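Local coordinates for protein ribokinase, putative (Burkholderia thailandensis, PDB 3B1R) that probably phosphorylates nucleosides such as inosine, as a nucleotide- and magnesium-binding kinase of the ribokinase (PfkB) family, at residues Glu26-Glu31 against Thr115-Asn120; Gln223-Thr228 against Thr235-Asp240. All blocks are in the same frame, centred on the assembly; numbering follows the deposited sequence.

Overall arrangement
Interaction 1 (26-31 with 115-120) ties together two loops at the ends of neighbouring strands of the small four-stranded sheet, whereas interaction 2 (223-228 with 235-240) pairs two strands of the large nine-stranded sheet. The first is partly buried, close to the second subunit, and relies largely on side chains, with one backbone bond between the loops: a carboxylate grips backbone N-H groups, beside a salt bridge and a ring face. The second is mostly buried and rests on reciprocal backbone hydrogen bonds with aliphatic side chains on either side of the sheet. Their centres lie 26 Å apart and they do not touch, yet Asn-119 of interaction 1 and Thr-228 of interaction 2 both bond to the phosphate of one AMP.

Interaction 1. Residues Glu26-Glu31 against Thr115-Asn120; sequences EGRFRE and TDLDNN. With AMP (adenosine monophosphate), chain H.
Phe-29 lays its ring on Asp-116: CB of Asp-116 stands 3.7 Å from the centroid of the Phe-29 ring, almost directly over the ring centre, a CH-pi contact, with the carboxylate stacked at 25° to the ring. The ring edge meets the backbone O of Asn-120, while Ile-122 of the second subunit also packs on Phe-29. The backbone N of Phe-29 gives a nearly straight bond of 2.6 Å to OD1 of Asp-116, which accepts on its anti lone pair, the one away from OD2. OD2 of Asp-116 accepts from the N of Asp-118 at 2.8 Å, which makes an Asx turn. The N of Asn-120 also donates to OD2 of Asp-116, at 3.1 Å and from the opposite face of the carboxylate. The same residues form a type I beta turn, Asp-116 to Asn-119, in the connection between strands 109-115 and 122-126 of the small sheet, and Asn-119 reaches AMP O2P through ND2 at 2.9 Å. The backbone N of Leu-117 donates a hydrogen bond to O of Gly-27 (2.9 Å), and CD1 of Leu-117 lies 3.4 Å from the N of Gly-27. Over Leu-117 CB passes one face of the Arg-28 guanidinium. With CG beside the backbone N (chi1 -74°) and a bend at chi3, Arg-28 brings NH1 to OD1 of Asp-118 at 2.8 Å, a salt bridge lying in the guanidinium plane although the carboxylate is turned 57° from it.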
loop_
_atom_site.group_PDB
_atom_site.type_symbol
_atom_site.label_atom_id
_atom_site.label_comp_id
_atom_site.label_asym_id
_atom_site.label_seq_id
_atom_site.Cartn_x
_atom_site.Cartn_y
_atom_site.Cartn_z
ATOM N N GLU A 26 -9.259 -3.528 6.144
ATOM C CA GLU A 26 -10.645 -3.973 6.326
ATOM C C GLU A 26 -11.499 -2.729 6.266
ATOM O O GLU A 26 -11.836 -2.154 7.288
ATOM C CB GLU A 26 -10.844 -4.678 7.673
ATOM C CG GLU A 26 -9.716 -5.614 8.074
ATOM C CD GLU A 26 -9.974 -7.051 7.692
ATOM O OE1 GLU A 26 -10.312 -7.311 6.515
ATOM O OE2 GLU A 26 -9.828 -7.926 8.583
ATOM N N GLY A 27 -11.811 -2.297 5.049
ATOM C CA GLY A 27 -12.513 -1.043 4.804
ATOM C C GLY A 27 -12.415 -0.712 3.329
ATOM O O GLY A 27 -12.081 -1.568 2.515
ATOM N N ARG A 28 -12.708 0.530 2.978
ATOM C CA ARG A 28 -12.654 0.932 1.590
ATOM C C ARG A 28 -11.924 2.245 1.451
ATOM O O ARG A 28 -12.325 3.246 2.062
ATOM C CB ARG A 28 -14.059 0.980 0.988
ATOM C CG ARG A 28 -14.617 -0.440 0.732
ATOM C CD ARG A 28 -16.138 -0.509 0.805
ATOM N NE ARG A 28 -16.603 -1.761 1.431
ATOM C CZ ARG A 28 -16.578 -2.962 0.855
ATOM N NH1 ARG A 28 -16.106 -3.115 -0.376
ATOM N NH2 ARG A 28 -17.027 -4.020 1.515
ATOM N N PHE A 29 -10.841 2.222 0.666
ATOM C CA PHE A 29 -9.983 3.389 0.454
ATOM C C PHE A 29 -10.820 4.604 0.065
ATOM O O PHE A 29 -10.508 5.745 0.450
ATOM C CB PHE A 29 -8.950 3.124 -0.648
ATOM C CG PHE A 29 -7.858 2.147 -0.269
ATOM C CD1 PHE A 29 -7.409 2.038 1.034
ATOM C CD2 PHE A 29 -7.235 1.379 -1.255
ATOM C CE1 PHE A 29 -6.381 1.153 1.366
ATOM C CE2 PHE A 29 -6.211 0.487 -0.932
ATOM C CZ PHE A 29 -5.783 0.381 0.386
ATOM N N ARG A 30 -11.885 4.342 -0.698
ATOM C CA ARG A 30 -12.798 5.371 -1.193
ATOM C C ARG A 30 -13.389 6.262 -0.096
ATOM O O ARG A 30 -13.593 7.466 -0.302
ATOM C CB ARG A 30 -13.929 4.715 -1.975
ATOM C CG ARG A 30 -15.117 5.624 -2.248
ATOM C CD ARG A 30 -14.747 6.733 -3.233
ATOM N NE ARG A 30 -14.895 6.312 -4.624
ATOM C CZ ARG A 30 -15.598 6.980 -5.535
ATOM N NH1 ARG A 30 -15.679 6.511 -6.779
ATOM N NH2 ARG A 30 -16.211 8.117 -5.205
ATOM N N GLU A 31 -13.687 5.659 1.052
ATOM C CA GLU A 31 -14.267 6.391 2.171
ATOM C C GLU A 31 -13.299 7.394 2.808
ATOM O O GLU A 31 -13.737 8.303 3.534
ATOM C CB GLU A 31 -14.821 5.418 3.219
ATOM C CG GLU A 31 -16.170 4.809 2.817
ATOM C CD GLU A 31 -16.538 3.584 3.624
ATOM O OE1 GLU A 31 -16.215 3.535 4.831
ATOM O OE2 GLU A 31 -17.162 2.667 3.055
ATOM N N THR A 115 -4.030 -3.396 -0.186
ATOM C CA THR A 115 -5.329 -3.356 -0.827
ATOM C C THR A 115 -6.438 -3.023 0.166
ATOM O O THR A 115 -6.176 -2.805 1.354
ATOM C CB THR A 115 -5.578 -4.688 -1.596
ATOM O OG1 THR A 115 -6.885 -4.687 -2.192
ATOM C CG2 THR A 115 -5.424 -5.898 -0.680
ATOM N N ASP A 116 -7.668 -2.927 -0.331
ATOM C CA ASP A 116 -8.837 -2.779 0.531
ATOM C C ASP A 116 -9.922 -3.783 0.113
ATOM O O ASP A 116 -9.661 -4.680 -0.687
ATOM C CB ASP A 116 -9.355 -1.340 0.502
ATOM C CG ASP A 116 -10.000 -0.960 -0.825
ATOM O OD1 ASP A 116 -10.517 0.171 -0.900
ATOM O OD2 ASP A 116 -9.998 -1.769 -1.788
ATOM N N LEU A 117 -11.133 -3.611 0.636
ATOM C CA LEU A 117 -12.238 -4.528 0.336
ATOM C C LEU A 117 -12.915 -4.232 -0.998
ATOM O O LEU A 117 -13.826 -4.953 -1.413
ATOM C CB LEU A 117 -13.242 -4.570 1.494
ATOM C CG LEU A 117 -12.646 -5.097 2.815
ATOM C CD1 LEU A 117 -13.646 -4.981 3.951
ATOM C CD2 LEU A 117 -12.155 -6.548 2.658
ATOM N N ASP A 118 -12.456 -3.172 -1.657
ATOM C CA ASP A 118 -12.876 -2.828 -3.016
ATOM C C ASP A 118 -11.916 -3.372 -4.059
ATOM O O ASP A 118 -12.040 -3.039 -5.243
ATOM C CB ASP A 118 -12.948 -1.307 -3.193
ATOM C CG ASP A 118 -14.329 -0.759 -2.959
ATOM O OD1 ASP A 118 -15.179 -1.511 -2.456
ATOM O OD2 ASP A 118 -14.556 0.430 -3.268
ATOM N N ASN A 119 -10.939 -4.165 -3.617
ATOM C CA ASN A 119 -9.920 -4.728 -4.506
ATOM C C ASN A 119 -9.043 -3.684 -5.227
ATOM O O ASN A 119 -8.519 -3.921 -6.337
ATOM C CB ASN A 119 -10.561 -5.695 -5.513
ATOM C CG ASN A 119 -9.602 -6.762 -5.983
ATOM O OD1 ASN A 119 -8.518 -6.928 -5.438
ATOM N ND2 ASN A 119 -9.996 -7.487 -7.006
ATOM N N ASN A 120 -8.891 -2.528 -4.595
ATOM C CA ASN A 120 -7.959 -1.514 -5.054
ATOM C C ASN A 120 -6.509 -1.912 -4.713
ATOM O O ASN A 120 -5.895 -1.375 -3.771
ATOM C CB ASN A 120 -8.326 -0.134 -4.475
ATOM C CG ASN A 120 -9.613 0.428 -5.069
ATOM O OD1 ASN A 120 -9.776 0.488 -6.285
ATOM N ND2 ASN A 120 -10.525 0.861 -4.208
HETATM P P AMP H . -12.885 -8.037 -9.412
HETATM O O1P AMP H . -11.565 -8.532 -9.956
HETATM O O2P AMP H . -12.718 -7.295 -8.113
HETATM O O3P AMP H . -13.737 -7.342 -10.448
HETATM O "O5'" AMP H . -13.672 -9.366 -8.995
HETATM C "C5'" AMP H . -13.799 -10.412 -9.932
HETATM C "C4'" AMP H . -15.112 -11.129 -9.703
HETATM O "O4'" AMP H . -15.059 -11.768 -8.422
HETATM C "C3'" AMP H . -16.355 -10.238 -9.697
HETATM O "O3'" AMP H . -16.916 -9.964 -10.996
HETATM C "C2'" AMP H . -17.269 -11.099 -8.848
HETATM O "O2'" AMP H . -17.816 -12.211 -9.579
HETATM C "C1'" AMP H . -16.338 -11.662 -7.796
HETATM N N9 AMP H . -16.334 -10.648 -6.718
HETATM C C8 AMP H . -15.455 -9.642 -6.523
HETATM N N7 AMP H . -15.806 -8.895 -5.436
HETATM C C5 AMP H . -16.949 -9.423 -4.939
HETATM C C6 AMP H . -17.863 -9.140 -3.808
HETATM N N6 AMP H . -17.624 -8.101 -2.975
HETATM N N1 AMP H . -18.946 -9.934 -3.645
HETATM C C2 AMP H . -19.206 -10.972 -4.466
HETATM N N3 AMP H . -18.413 -11.290 -5.507
HETATM C C4 AMP H . -17.290 -10.573 -5.783
HETATM O O HOH W 1 -12.738 1.896 -1.926
#

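Interaction 2. Residues Gln223-Thr228 against Thr235-Asp240; sequences QALIIT and TIRHRD. With AMP (adenosine monophosphate), chain H.
Antiparallel strand pairing defines this contact: strands 224-228 and 234-237 form a beta hairpin near one edge of the large sheet, between strand 196-200 and the outermost strand 242-245. The short strand axes approach to 4.6 Å with 167° between their directions. Two hydrogen-bonded pairs enclose a non-hydrogen-bonded one. Leu-225 N donates to Arg-237 O at 3.0 Å and Arg-237 N returns a bond of 2.8 Å to Leu-225 O. Two residues along, Ile-227 N meets Thr-235 O at 3.0 Å, while Thr-235 N reaches Ile-227 O at 2.9 Å. Between them, Ile-226 and Ile-236 lie side by side on one face, their CG1 atoms 4.2 Å apart, and Phe-263 and Leu-267 of helix 259-272 pack against Ile-226.

Leu-225, Ile-227, Thr-235 and Arg-237 project from the other face. There the aliphatic part of Arg-237 runs alongside Leu-225, with CD of Arg-237 4.0 Å from CD2 of Leu-225; chi1 of 166° carries CG of Leu-225 away from its backbone N, and chi2 then turns CD2 to the arginine. The guanidinium continues past the leucine to a salt bridge with Asp-216, and helix 215-219 lies against this side. Beyond the paired strands, NH1 of Arg-239 makes a weak bond to Gln-223 O.

At the turn end of the hairpin, where strand 224-228 finishes, Thr-228 OG1 donates to AMP O3P at 2.6 Å, and Gly-230 and Gly-233 of the connecting loop also bind this nucleotide, an arrangement characteristic of the nucleotide-binding site in the ribokinase fold.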
loop_
_atom_site.group_PDB
_atom_site.type_symbol
_atom_site.label_atom_id
_atom_site.label_comp_id
_atom_site.label_asym_id
_atom_site.label_seq_id
_atom_site.Cartn_x
_atom_site.Cartn_y
_atom_site.Cartn_z
ATOM N N GLN A 223 -14.156 -12.247 -29.734
ATOM C CA GLN A 223 -15.401 -12.984 -29.601
ATOM C C GLN A 223 -16.220 -12.551 -28.375
ATOM O O GLN A 223 -17.448 -12.420 -28.458
ATOM C CB GLN A 223 -15.147 -14.486 -29.720
ATOM C CG GLN A 223 -14.741 -14.834 -31.178
ATOM C CD GLN A 223 -14.161 -16.225 -31.383
ATOM O OE1 GLN A 223 -14.651 -17.211 -30.829
ATOM N NE2 GLN A 223 -13.116 -16.311 -32.222
ATOM N N ALA A 224 -15.530 -12.280 -27.261
ATOM C CA ALA A 224 -16.165 -11.728 -26.063
ATOM C C ALA A 224 -15.266 -10.750 -25.294
ATOM O O ALA A 224 -14.068 -11.000 -25.106
ATOM C CB ALA A 224 -16.650 -12.850 -25.134
ATOM N N LEU A 225 -15.869 -9.640 -24.872
ATOM C CA LEU A 225 -15.248 -8.700 -23.947
ATOM C C LEU A 225 -15.945 -8.810 -22.596
ATOM O O LEU A 225 -17.153 -8.572 -22.458
ATOM C CB LEU A 225 -15.298 -7.254 -24.471
ATOM C CG LEU A 225 -14.991 -6.090 -23.506
ATOM C CD1 LEU A 225 -13.545 -6.131 -23.014
ATOM C CD2 LEU A 225 -15.258 -4.745 -24.191
ATOM N N ILE A 226 -15.155 -9.183 -21.603
ATOM C CA ILE A 226 -15.648 -9.457 -20.275
ATOM C C ILE A 226 -15.037 -8.441 -19.324
ATOM O O ILE A 226 -13.805 -8.306 -19.255
ATOM C CB ILE A 226 -15.294 -10.898 -19.858
ATOM C CG1 ILE A 226 -15.879 -11.893 -20.871
ATOM C CG2 ILE A 226 -15.810 -11.207 -18.446
ATOM C CD1 ILE A 226 -14.866 -12.880 -21.375
ATOM N N ILE A 227 -15.902 -7.718 -18.616
ATOM C CA ILE A 227 -15.463 -6.682 -17.672
ATOM C C ILE A 227 -16.044 -6.975 -16.279
ATOM O O ILE A 227 -17.257 -6.989 -16.112
ATOM C CB ILE A 227 -15.838 -5.247 -18.162
ATOM C CG1 ILE A 227 -15.337 -5.009 -19.597
ATOM C CG2 ILE A 227 -15.260 -4.176 -17.229
ATOM C CD1 ILE A 227 -15.714 -3.654 -20.172
ATOM N N THR A 228 -15.172 -7.237 -15.300
ATOM C CA THR A 228 -15.613 -7.532 -13.939
ATOM C C THR A 228 -15.640 -6.236 -13.139
ATOM O O THR A 228 -14.794 -5.369 -13.332
ATOM C CB THR A 228 -14.714 -8.580 -13.216
ATOM O OG1 THR A 228 -13.438 -8.007 -12.933
ATOM C CG2 THR A 228 -14.520 -9.829 -14.057
ATOM N N THR A 235 -19.818 -7.993 -16.894
ATOM C CA THR A 235 -20.457 -7.890 -18.203
ATOM C C THR A 235 -19.773 -8.854 -19.172
ATOM O O THR A 235 -18.546 -8.871 -19.255
ATOM C CB THR A 235 -20.336 -6.456 -18.765
ATOM O OG1 THR A 235 -21.266 -5.597 -18.091
ATOM C CG2 THR A 235 -20.647 -6.429 -20.256
ATOM N N ILE A 236 -20.566 -9.654 -19.890
ATOM C CA ILE A 236 -20.047 -10.473 -20.988
ATOM C C ILE A 236 -20.616 -9.952 -22.316
ATOM O O ILE A 236 -21.790 -10.162 -22.617
ATOM C CB ILE A 236 -20.358 -11.991 -20.816
ATOM C CG1 ILE A 236 -19.757 -12.523 -19.508
ATOM C CG2 ILE A 236 -19.831 -12.787 -22.030
ATOM C CD1 ILE A 236 -19.992 -14.006 -19.260
ATOM N N ARG A 237 -19.763 -9.283 -23.091
ATOM C CA ARG A 237 -20.164 -8.578 -24.305
ATOM C C ARG A 237 -19.865 -9.431 -25.542
ATOM O O ARG A 237 -18.741 -9.912 -25.706
ATOM C CB ARG A 237 -19.388 -7.256 -24.395
ATOM C CG ARG A 237 -20.125 -6.042 -24.977
ATOM C CD ARG A 237 -19.153 -4.853 -25.122
ATOM N NE ARG A 237 -19.786 -3.548 -24.896
ATOM C CZ ARG A 237 -20.144 -2.698 -25.857
ATOM N NH1 ARG A 237 -19.947 -2.996 -27.134
ATOM N NH2 ARG A 237 -20.719 -1.541 -25.537
ATOM N N HIS A 238 -20.882 -9.645 -26.381
ATOM C CA HIS A 238 -20.670 -9.979 -27.796
ATOM C C HIS A 238 -20.894 -8.680 -28.569
ATOM O O HIS A 238 -21.091 -7.613 -27.973
ATOM C CB HIS A 238 -21.645 -11.042 -28.330
ATOM C CG HIS A 238 -22.050 -12.081 -27.327
ATOM N ND1 HIS A 238 -23.226 -12.792 -27.439
ATOM C CD2 HIS A 238 -21.446 -12.526 -26.198
ATOM C CE1 HIS A 238 -23.332 -13.624 -26.420
ATOM N NE2 HIS A 238 -22.267 -13.480 -25.651
ATOM N N ARG A 239 -20.865 -8.762 -29.891
ATOM C CA ARG A 239 -21.201 -7.604 -30.714
ATOM C C ARG A 239 -22.698 -7.638 -31.045
ATOM O O ARG A 239 -23.216 -6.733 -31.709
ATOM C CB ARG A 239 -20.340 -7.562 -31.988
ATOM C CG ARG A 239 -20.806 -8.481 -33.127
ATOM C CD ARG A 239 -20.371 -9.912 -32.904
ATOM N NE ARG A 239 -18.972 -10.107 -33.277
ATOM C CZ ARG A 239 -18.131 -10.915 -32.637
ATOM N NH1 ARG A 239 -18.537 -11.588 -31.567
ATOM N NH2 ARG A 239 -16.876 -11.035 -33.058
ATOM N N ASP A 240 -23.375 -8.685 -30.562
ATOM C CA ASP A 240 -24.782 -8.955 -30.871
ATOM C C ASP A 240 -25.631 -9.122 -29.608
ATOM O O ASP A 240 -26.832 -9.429 -29.678
ATOM C CB ASP A 240 -24.890 -10.214 -31.740
ATOM C CG ASP A 240 -25.114 -11.485 -30.921
ATOM O OD1 ASP A 240 -24.251 -11.850 -30.086
ATOM O OD2 ASP A 240 -26.168 -12.126 -31.128
HETATM P P AMP H . -12.885 -8.037 -9.412
HETATM O O1P AMP H . -11.565 -8.532 -9.956
HETATM O O2P AMP H . -12.718 -7.295 -8.113
HETATM O O3P AMP H . -13.737 -7.342 -10.448
HETATM O "O5'" AMP H . -13.672 -9.366 -8.995
HETATM C "C5'" AMP H . -13.799 -10.412 -9.932
HETATM C "C4'" AMP H . -15.112 -11.129 -9.703
HETATM O "O4'" AMP H . -15.059 -11.768 -8.422
HETATM C "C3'" AMP H . -16.355 -10.238 -9.697
HETATM O "O3'" AMP H . -16.916 -9.964 -10.996
HETATM C "C2'" AMP H . -17.269 -11.099 -8.848
HETATM O "O2'" AMP H . -17.816 -12.211 -9.579
HETATM C "C1'" AMP H . -16.338 -11.662 -7.796
HETATM N N9 AMP H . -16.334 -10.648 -6.718
HETATM C C8 AMP H . -15.455 -9.642 -6.523
HETATM N N7 AMP H . -15.806 -8.895 -5.436
HETATM C C5 AMP H . -16.949 -9.423 -4.939
HETATM C C6 AMP H . -17.863 -9.140 -3.808
HETATM N N6 AMP H . -17.624 -8.101 -2.975
HETATM N N1 AMP H . -18.946 -9.934 -3.645
HETATM C C2 AMP H . -19.206 -10.972 -4.466
HETATM N N3 AMP H . -18.413 -11.290 -5.507
HETATM C C4 AMP H . -17.290 -10.573 -5.783
#